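Local coordinates for protein probable Rab-related GTPase (Acanthamoeba polyphaga mimivirus, PDB 5XC5) that probably acts as a Rab-type small GTPase that binds GTP and magnesium and may take part in protein transport in the infected host cell, at residues Lys53-Asn58 / Lys163-Met168; Met74-Ser79 / Tyr98-Asp103. The protein carries 1 engineered substitution. All coordinates share one frame; numbering follows the deposited sequence. Where two conformers were deposited one is given.

Contact 1 of 2, residues Lys53-Asn58 / Lys163-Met168; sequences KTLKLN and KMIDKM
L55 and L57 reach from strand 54-58 to I165 and M168 on helix 163-168, in the layer of the Ras-like G domain where the C-terminal helix lies against one face of the central mixed sheet. The segment axes pass 9.8 Å apart at 116°, and the bulk of branched aliphatic residues suits a gap of that width. CD2 of L55 settles between two parts of the helix, 3.8 Å from M168 CB and 3.7 Å from I165 O. L57 instead uses CD1, which lies 3.8 Å from I165 CG1, and these two side chains cross at about a right angle. Both leucines keep CG beside the backbone N, but chi2 is 65° in L55 and 180° in L57, which brings different methyls to the helix. I165 has CG1 beside its own backbone N, turning that branch to L57 and leaving CG2 nearer L55. M168 offers L55 only its CB; its flexible chain then bends at chi2 and chi3 away from the strand and packs on Y6 and I8 of strand 6-12. On the other side of strand 54-58, polar residues suit the surface: K56 NZ donates to a lone pair of N58 OD1 at 2.9 Å. Beyond the apolar core, one water joins the segments, donating to M168 O at 2.8 Å and accepting a weak 3.3 Å bond from K53 NZ.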
loop_
_atom_site.group_PDB
_atom_site.type_symbol
_atom_site.label_atom_id
_atom_site.label_comp_id
_atom_site.label_asym_id
_atom_site.label_seq_id
_atom_site.Cartn_x
_atom_site.Cartn_y
_atom_site.Cartn_z
ATOM N N LYS A 53 17.987 -13.183 -5.289
ATOM C CA LYS A 53 18.500 -11.865 -5.624
ATOM C C LYS A 53 18.212 -10.874 -4.505
ATOM O O LYS A 53 17.194 -10.966 -3.810
ATOM C CB LYS A 53 17.876 -11.362 -6.921
ATOM C CG LYS A 53 18.149 -12.234 -8.140
ATOM C CD LYS A 53 17.009 -12.118 -9.148
ATOM C CE LYS A 53 16.342 -10.746 -9.084
ATOM N NZ LYS A 53 15.080 -10.685 -9.864
ATOM N N THR A 54 19.122 -9.924 -4.332
ATOM C CA THR A 54 18.891 -8.802 -3.445
ATOM C C THR A 54 18.223 -7.695 -4.246
ATOM O O THR A 54 18.688 -7.337 -5.334
ATOM C CB THR A 54 20.211 -8.320 -2.841
ATOM O OG1 THR A 54 20.711 -9.317 -1.944
ATOM C CG2 THR A 54 20.027 -7.019 -2.072
ATOM N N LEU A 55 17.115 -7.183 -3.719
ATOM C CA LEU A 55 16.347 -6.119 -4.350
ATOM C C LEU A 55 16.340 -4.915 -3.425
ATOM O O LEU A 55 16.108 -5.049 -2.219
ATOM C CB LEU A 55 14.897 -6.544 -4.634
ATOM C CG LEU A 55 14.591 -7.597 -5.694
ATOM C CD1 LEU A 55 15.144 -8.945 -5.324
ATOM C CD2 LEU A 55 13.091 -7.688 -5.916
ATOM N N LYS A 56 16.603 -3.748 -3.993
ATOM C CA LYS A 56 16.480 -2.494 -3.272
ATOM C C LYS A 56 15.083 -1.940 -3.525
ATOM O O LYS A 56 14.728 -1.629 -4.670
ATOM C CB LYS A 56 17.535 -1.508 -3.762
ATOM C CG LYS A 56 17.750 -0.293 -2.880
ATOM C CD LYS A 56 18.993 0.439 -3.346
ATOM C CE LYS A 56 19.279 1.686 -2.552
ATOM N NZ LYS A 56 18.332 2.807 -2.842
ATOM N N LEU A 57 14.292 -1.834 -2.463
ATOM C CA LEU A 57 12.984 -1.199 -2.534
ATOM C C LEU A 57 13.169 0.289 -2.272
ATOM O O LEU A 57 13.693 0.676 -1.225
ATOM C CB LEU A 57 12.038 -1.806 -1.498
ATOM C CG LEU A 57 11.819 -3.319 -1.602
ATOM C CD1 LEU A 57 10.872 -3.797 -0.529
ATOM C CD2 LEU A 57 11.292 -3.694 -2.971
ATOM N N ASN A 58 12.733 1.117 -3.221
ATOM C CA ASN A 58 12.751 2.574 -3.097
ATOM C C ASN A 58 11.295 2.987 -2.874
ATOM O O ASN A 58 10.489 2.977 -3.811
ATOM C CB ASN A 58 13.336 3.196 -4.364
ATOM C CG ASN A 58 14.817 2.900 -4.526
ATOM O OD1 ASN A 58 15.539 2.757 -3.536
ATOM N ND2 ASN A 58 15.276 2.825 -5.769
ATOM N N LYS A 163 4.835 -10.301 -0.780
ATOM C CA LYS A 163 4.132 -10.434 -2.053
ATOM C C LYS A 163 4.665 -9.432 -3.067
ATOM O O LYS A 163 4.905 -9.773 -4.230
ATOM C CB LYS A 163 2.635 -10.197 -1.845
ATOM C CG LYS A 163 1.947 -11.246 -0.989
ATOM C CD LYS A 163 0.500 -10.849 -0.651
ATOM C CE LYS A 163 -0.453 -10.893 -1.857
ATOM N NZ LYS A 163 -0.611 -12.278 -2.400
ATOM N N MET A 164 4.867 -8.190 -2.634
ATOM C CA MET A 164 5.390 -7.159 -3.519
ATOM C C MET A 164 6.808 -7.485 -3.975
ATOM O O MET A 164 7.143 -7.309 -5.151
ATOM C CB MET A 164 5.346 -5.812 -2.794
ATOM C CG MET A 164 5.921 -4.628 -3.575
ATOM S SD MET A 164 5.000 -4.249 -5.101
ATOM C CE MET A 164 3.356 -3.807 -4.471
ATOM N N ILE A 165 7.647 -7.965 -3.054
ATOM C CA ILE A 165 9.032 -8.301 -3.376
ATOM C C ILE A 165 9.088 -9.425 -4.406
ATOM O O ILE A 165 9.839 -9.349 -5.390
ATOM C CB ILE A 165 9.805 -8.651 -2.091
ATOM C CG1 ILE A 165 9.986 -7.397 -1.233
ATOM C CG2 ILE A 165 11.152 -9.317 -2.428
ATOM C CD1 ILE A 165 10.240 -7.697 0.220
ATOM N N ASP A 166 8.293 -10.483 -4.196
ATOM C CA ASP A 166 8.270 -11.590 -5.152
ATOM C C ASP A 166 7.932 -11.095 -6.551
ATOM O O ASP A 166 8.572 -11.491 -7.531
ATOM C CB ASP A 166 7.246 -12.652 -4.739
ATOM C CG ASP A 166 7.618 -13.389 -3.468
ATOM O OD1 ASP A 166 8.736 -13.198 -2.954
ATOM O OD2 ASP A 166 6.781 -14.183 -2.987
ATOM N N LYS A 167 6.931 -10.220 -6.667
ATOM C CA LYS A 167 6.547 -9.714 -7.977
ATOM C C LYS A 167 7.644 -8.847 -8.582
ATOM O O LYS A 167 7.942 -8.965 -9.774
ATOM C CB LYS A 167 5.223 -8.953 -7.881
ATOM C CG LYS A 167 4.013 -9.838 -7.677
ATOM C CD LYS A 167 3.698 -10.653 -8.932
ATOM C CE LYS A 167 2.429 -11.459 -8.766
ATOM N NZ LYS A 167 2.528 -12.348 -7.589
ATOM N N MET A 168 8.267 -7.974 -7.783
ATOM C CA MET A 168 9.372 -7.177 -8.311
ATOM C C MET A 168 10.501 -8.055 -8.826
ATOM O O MET A 168 11.155 -7.709 -9.815
ATOM C CB MET A 168 9.903 -6.207 -7.252
ATOM C CG MET A 168 8.899 -5.143 -6.784
ATOM S SD MET A 168 8.245 -4.062 -8.088
ATOM C CE MET A 168 6.692 -4.881 -8.464
HETATM O O HOH W 1 13.629 -7.992 -11.045
#

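Contact 2 of 2, residues Met74-Ser79 / Tyr98-Asp103; sequences MYYTNS and YYWIND
The hydroxyl of Y76 meets the edge of the W100 indole, near the plane of that ring, with OH 3.6 Å from both CE3 and CZ3. The two side chains cross at about a right angle. The same OH lies 3.8 Å from D103 CB, while CE2 of the phenol approaches D103 O obliquely at 3.9 Å; a long, flat tyrosine can thus span from the loop to the helix and touch two successive turns of it. Its CG stands beside the backbone N and anti to the carbonyl carbon (chi1 -71°), which directs the phenol to the helix. D103 O also accepts from N107 ND2. Y76 is itself placed by a type II turn running to S79. Its carbonyl O accepts from S79 N, and S79 OG donates to Y76 O at 2.8 Å; both donors come from the same face of the carbonyl plane, and the hydroxyl stands above that plane. N78 takes the left-handed backbone conformation (phi 68°) that asparagine tolerates well at the third position of such a turn. Farther out, K7 NZ ties the loop to strand 6-12 through Y75 O and T77 O. W100, a donor as well as a broad apolar plate, is fixed by its NE1 bond to S13 OG. The contact therefore joins the C-terminal end of the switch II region to helix 91-107 beside the P-loop, as in other Ras-like GTPases.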
loop_
_atom_site.group_PDB
_atom_site.type_symbol
_atom_site.label_atom_id
_atom_site.label_comp_id
_atom_site.label_asym_id
_atom_site.label_seq_id
_atom_site.Cartn_x
_atom_site.Cartn_y
_atom_site.Cartn_z
ATOM N N MET A 74 2.382 13.672 -8.162
ATOM C CA MET A 74 3.714 13.830 -8.742
ATOM C C MET A 74 4.625 12.649 -8.469
ATOM O O MET A 74 5.754 12.632 -8.976
ATOM C CB MET A 74 4.343 15.128 -8.230
ATOM C CG MET A 74 3.577 16.381 -8.646
ATOM S SD MET A 74 3.423 16.535 -10.442
ATOM C CE MET A 74 5.131 16.752 -10.894
ATOM N N TYR A 75 4.166 11.659 -7.706
ATOM C CA TYR A 75 4.962 10.491 -7.365
ATOM C C TYR A 75 4.519 9.233 -8.097
ATOM O O TYR A 75 5.151 8.181 -7.929
ATOM C CB TYR A 75 4.993 10.303 -5.838
ATOM C CG TYR A 75 5.753 11.438 -5.209
ATOM C CD1 TYR A 75 5.108 12.612 -4.844
ATOM C CD2 TYR A 75 7.134 11.372 -5.054
ATOM C CE1 TYR A 75 5.811 13.681 -4.310
ATOM C CE2 TYR A 75 7.847 12.435 -4.526
ATOM C CZ TYR A 75 7.180 13.585 -4.151
ATOM O OH TYR A 75 7.887 14.644 -3.624
ATOM N N TYR A 76 3.473 9.319 -8.926
ATOM C CA TYR A 76 2.985 8.149 -9.650
ATOM C C TYR A 76 3.998 7.654 -10.672
ATOM O O TYR A 76 4.171 6.442 -10.845
ATOM C CB TYR A 76 1.700 8.492 -10.401
ATOM C CG TYR A 76 0.457 8.719 -9.576
ATOM C CD1 TYR A 76 0.217 8.006 -8.402
ATOM C CD2 TYR A 76 -0.500 9.627 -9.993
ATOM C CE1 TYR A 76 -0.940 8.219 -7.668
ATOM C CE2 TYR A 76 -1.650 9.838 -9.270
ATOM C CZ TYR A 76 -1.868 9.135 -8.114
ATOM O OH TYR A 76 -3.022 9.359 -7.383
ATOM N N THR A 77 4.634 8.572 -11.394
ATOM C CA THR A 77 5.363 8.192 -12.595
ATOM C C THR A 77 6.535 7.281 -12.250
ATOM O O THR A 77 7.175 7.426 -11.204
ATOM C CB THR A 77 5.826 9.445 -13.347
ATOM O OG1 THR A 77 6.434 9.066 -14.588
ATOM C CG2 THR A 77 6.814 10.244 -12.523
ATOM N N ASN A 78 6.788 6.308 -13.126
ATOM C CA ASN A 78 7.891 5.357 -13.022
ATOM C C ASN A 78 7.751 4.386 -11.858
ATOM O O ASN A 78 8.729 3.721 -11.496
ATOM C CB ASN A 78 9.266 6.037 -12.998
ATOM C CG ASN A 78 9.553 6.796 -14.270
ATOM O OD1 ASN A 78 9.259 6.318 -15.366
ATOM N ND2 ASN A 78 10.118 7.988 -14.136
ATOM N N SER A 79 6.569 4.279 -11.259
ATOM C CA SER A 79 6.370 3.300 -10.200
ATOM C C SER A 79 6.368 1.904 -10.800
ATOM O O SER A 79 5.737 1.666 -11.835
ATOM C CB SER A 79 5.037 3.558 -9.508
ATOM O OG SER A 79 5.074 4.782 -8.803
ATOM N N TYR A 98 -10.916 2.399 -6.026
ATOM C CA TYR A 98 -11.096 2.431 -7.472
ATOM C C TYR A 98 -10.443 3.660 -8.079
ATOM O O TYR A 98 -9.783 3.570 -9.120
ATOM C CB TYR A 98 -12.575 2.407 -7.877
ATOM C CG TYR A 98 -12.710 2.303 -9.394
ATOM C CD1 TYR A 98 -12.671 3.437 -10.209
ATOM C CD2 TYR A 98 -12.815 1.069 -10.010
ATOM C CE1 TYR A 98 -12.754 3.331 -11.598
ATOM C CE2 TYR A 98 -12.915 0.953 -11.385
ATOM C CZ TYR A 98 -12.886 2.077 -12.174
ATOM O OH TYR A 98 -12.981 1.931 -13.542
ATOM N N TYR A 99 -10.633 4.820 -7.452
ATOM C CA TYR A 99 -10.157 6.066 -8.037
ATOM C C TYR A 99 -8.662 6.241 -7.865
ATOM O O TYR A 99 -8.004 6.819 -8.739
ATOM C CB TYR A 99 -10.960 7.245 -7.488
ATOM C CG TYR A 99 -12.441 7.020 -7.689
ATOM C CD1 TYR A 99 -13.035 7.231 -8.931
ATOM C CD2 TYR A 99 -13.238 6.544 -6.651
ATOM C CE1 TYR A 99 -14.392 7.005 -9.122
ATOM C CE2 TYR A 99 -14.592 6.318 -6.833
ATOM C CZ TYR A 99 -15.162 6.547 -8.067
ATOM O OH TYR A 99 -16.509 6.319 -8.250
ATOM N N TRP A 100 -8.099 5.706 -6.782
ATOM C CA TRP A 100 -6.647 5.704 -6.637
ATOM C C TRP A 100 -5.990 4.914 -7.761
ATOM O O TRP A 100 -5.009 5.367 -8.367
ATOM C CB TRP A 100 -6.257 5.112 -5.281
ATOM C CG TRP A 100 -6.452 6.047 -4.131
ATOM C CD1 TRP A 100 -7.321 5.901 -3.103
ATOM C CD2 TRP A 100 -5.735 7.258 -3.892
ATOM N NE1 TRP A 100 -7.208 6.957 -2.234
ATOM C CE2 TRP A 100 -6.238 7.803 -2.690
ATOM C CE3 TRP A 100 -4.724 7.939 -4.576
ATOM C CZ2 TRP A 100 -5.762 8.997 -2.156
ATOM C CZ3 TRP A 100 -4.246 9.122 -4.045
ATOM C CH2 TRP A 100 -4.764 9.635 -2.841
ATOM N N ILE A 101 -6.516 3.715 -8.042
ATOM C CA ILE A 101 -5.949 2.877 -9.095
ATOM C C ILE A 101 -6.160 3.524 -10.456
ATOM O O ILE A 101 -5.250 3.551 -11.294
ATOM C CB ILE A 101 -6.548 1.462 -9.017
ATOM C CG1 ILE A 101 -6.067 0.747 -7.752
ATOM C CG2 ILE A 101 -6.186 0.652 -10.243
ATOM C CD1 ILE A 101 -6.713 -0.617 -7.551
ATOM N N ASN A 102 -7.349 4.082 -10.677
ATOM C CA ASN A 102 -7.632 4.760 -11.936
ATOM C C ASN A 102 -6.663 5.909 -12.166
ATOM O O ASN A 102 -6.117 6.065 -13.264
ATOM C CB ASN A 102 -9.067 5.277 -11.926
ATOM C CG ASN A 102 -9.383 6.108 -13.144
ATOM O OD1 ASN A 102 -9.588 5.570 -14.233
ATOM N ND2 ASN A 102 -9.418 7.429 -12.972
ATOM N N ASP A 103 -6.419 6.711 -11.130
ATOM C CA ASP A 103 -5.536 7.866 -11.259
ATOM C C ASP A 103 -4.094 7.442 -11.478
ATOM O O ASP A 103 -3.380 8.043 -12.289
ATOM C CB ASP A 103 -5.652 8.729 -10.008
ATOM C CG ASP A 103 -6.933 9.517 -9.975
ATOM O OD1 ASP A 103 -7.743 9.358 -10.914
ATOM O OD2 ASP A 103 -7.134 10.287 -9.014
#

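How the contacts relate
The two contacts sit on opposite faces of the same sheet, with centres 19 Å apart and nearest atoms about 7 Å apart. Strand 6-12 runs between them: Y6 and I8 face contact 1, while I9 and I11 face contact 2. That strand leads into the P-loop, so both pack against the framework carrying the nucleotide. Contact 2 is the nearer to it, the W100 side chain lying about 7 Å from GTP and 11 Å from magnesium. Contact 1 belongs to the far end of the sheet; the L57 side chain is still about 12 Å from that of D61, which probably takes part in GTP binding, as in related GTPases.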